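Local atomic coordinates of anti-sigma-E factor RseA (Escherichia coli, PDB entry 1OR7), a protein that holds the extracytoplasmic-function sigma factor sigma-E inactive at the inner membrane until regulated proteolysis releases it. Residues A8-G12 with Y36-R40. Residues are numbered along the deposited sequence; the frame is centred on the assembly and turned at random.
Sequences ALMDG and YHLIR
The C-terminal end of helix 3-10 meets the middle of helix 27-44 in the cytoplasmic anti-sigma domain, where Met10 reaches across to Tyr36, His37 and Arg40. Its methyl CE touches two flat groups that meet it roughly at right angles. It sits over the centre of the His37 ring, 3.7 Å from the centroid and 3° off the normal, a CH-pi contact. It also lies over one face of the Arg40 guanidinium, with CE 3.4 Å from CZ. The bend at chi3 (-87°) brings the methyl into the corner they form. Met10 SD packs 3.5 Å from Tyr36 CB and lies at the edge of that ring, a Met-aromatic contact.

Arg40 comes from the opposite direction to Met10. Its NH1 donates to Met10 O at 3.2 Å, with the oxygen near the guanidinium plane; NH2 adds a weak bond to the same oxygen. NH2 also forms a salt bridge to Asp11 OD1 at 2.9 Å, the carboxylate and guanidinium planes 29° apart. A leucine in place of Arg40 would probably leave Met10 O without these donors and take one positive partner from Asp11.

His37 ND1 is bonded to Trp33 O. The bound chain of another protein gives Asp11 OD1 salt-bridge contact with basic side-chain atoms and OD2 an aromatic hydrogen-bond partner. It also pairs an acidic side chain with Arg40 NE, and an acidic side chain hydrogen-bonds Tyr36 OH. Just past helix 3-10, Gly12 takes a positive phi, and bonds back into the last turn make a Schellman motif. The arrangement is a Schellman-terminated helix end joined to a neighbouring helix by an arginine, within the RseA N-terminal domain that is sufficient to repress sigma-E.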
loop_
_atom_site.group_PDB
_atom_site.type_symbol
_atom_site.label_atom_id
_atom_site.label_comp_id
_atom_site.label_asym_id
_atom_site.label_seq_id
_atom_site.Cartn_x
_atom_site.Cartn_y
_atom_site.Cartn_z
ATOM N N ALA B 8 15.216 1.703 5.688
ATOM C CA ALA B 8 15.954 2.195 4.520
ATOM C C ALA B 8 15.484 1.552 3.211
ATOM O O ALA B 8 15.322 2.232 2.175
ATOM C CB ALA B 8 17.476 2.027 4.715
ATOM N N LEU B 9 15.247 0.242 3.251
ATOM C CA LEU B 9 14.781 -0.483 2.075
ATOM C C LEU B 9 13.451 0.069 1.510
ATOM O O LEU B 9 13.309 0.304 0.323
ATOM C CB LEU B 9 14.592 -1.935 2.469
ATOM C CG LEU B 9 14.270 -2.927 1.375
ATOM C CD1 LEU B 9 15.489 -3.136 0.515
ATOM C CD2 LEU B 9 13.827 -4.235 2.026
ATOM N N MET B 10 12.483 0.312 2.363
ATOM C CA MET B 10 11.192 0.792 1.875
ATOM C C MET B 10 11.300 2.207 1.287
ATOM O O MET B 10 10.395 2.660 0.596
ATOM C CB MET B 10 10.184 0.793 2.980
ATOM C CG MET B 10 10.223 2.088 3.699
ATOM S SD MET B 10 8.933 1.991 5.032
ATOM C CE MET B 10 7.248 2.589 4.086
ATOM N N ASP B 11 12.417 2.880 1.541
ATOM C CA ASP B 11 12.655 4.208 0.997
ATOM C C ASP B 11 13.538 4.181 -0.259
ATOM O O ASP B 11 13.916 5.230 -0.793
ATOM C CB ASP B 11 13.354 5.066 2.037
ATOM C CG ASP B 11 12.422 5.586 3.114
ATOM O OD1 ASP B 11 11.208 5.804 2.837
ATOM O OD2 ASP B 11 12.850 5.840 4.263
ATOM N N GLY B 12 13.915 2.994 -0.683
ATOM C CA GLY B 12 14.732 2.839 -1.869
ATOM C C GLY B 12 16.162 3.217 -1.609
ATOM O O GLY B 12 16.942 3.393 -2.541
ATOM N N TYR B 36 4.771 -0.142 8.377
ATOM C CA TYR B 36 5.403 1.085 7.870
ATOM C C TYR B 36 4.745 1.588 6.580
ATOM O O TYR B 36 4.640 2.789 6.372
ATOM C CB TYR B 36 6.924 0.914 7.647
ATOM C CG TYR B 36 7.787 0.787 8.898
ATOM C CD1 TYR B 36 7.246 0.851 10.182
ATOM C CD2 TYR B 36 9.160 0.553 8.793
ATOM C CE1 TYR B 36 8.056 0.702 11.325
ATOM C CE2 TYR B 36 9.971 0.416 9.933
ATOM C CZ TYR B 36 9.411 0.497 11.177
ATOM O OH TYR B 36 10.228 0.370 12.276
ATOM N N HIS B 37 4.323 0.677 5.716
ATOM C CA HIS B 37 3.618 1.065 4.517
ATOM C C HIS B 37 2.202 1.601 4.884
ATOM O O HIS B 37 1.764 2.575 4.289
ATOM C CB HIS B 37 3.609 -0.055 3.473
ATOM C CG HIS B 37 4.904 -0.184 2.720
ATOM N ND1 HIS B 37 5.934 -0.997 3.139
ATOM C CD2 HIS B 37 5.327 0.389 1.564
ATOM C CE1 HIS B 37 6.941 -0.901 2.285
ATOM N NE2 HIS B 37 6.598 -0.072 1.319
ATOM N N LEU B 38 1.556 1.068 5.923
ATOM C CA LEU B 38 0.258 1.615 6.361
ATOM C C LEU B 38 0.457 3.072 6.820
ATOM O O LEU B 38 -0.291 3.979 6.419
ATOM C CB LEU B 38 -0.368 0.771 7.466
ATOM C CG LEU B 38 -1.714 1.253 8.051
ATOM C CD1 LEU B 38 -2.769 1.359 6.982
ATOM C CD2 LEU B 38 -2.167 0.311 9.119
ATOM N N ILE B 39 1.502 3.307 7.613
ATOM C CA ILE B 39 1.844 4.663 8.052
ATOM C C ILE B 39 2.086 5.576 6.866
ATOM O O ILE B 39 1.567 6.688 6.849
ATOM C CB ILE B 39 3.056 4.638 8.986
ATOM C CG1 ILE B 39 2.630 4.049 10.325
ATOM C CG2 ILE B 39 3.616 6.028 9.231
ATOM C CD1 ILE B 39 3.774 3.588 11.189
ATOM N N ARG B 40 2.866 5.127 5.879
ATOM C CA ARG B 40 3.078 5.920 4.672
ATOM C C ARG B 40 1.744 6.261 3.982
ATOM O O ARG B 40 1.500 7.421 3.581
ATOM C CB ARG B 40 3.986 5.182 3.691
ATOM C CG ARG B 40 3.974 5.694 2.260
ATOM C CD ARG B 40 4.989 5.006 1.341
ATOM N NE ARG B 40 6.320 5.303 1.821
ATOM C CZ ARG B 40 7.413 4.747 1.417
ATOM N NH1 ARG B 40 7.410 3.817 0.467
ATOM N NH2 ARG B 40 8.553 5.162 1.942
#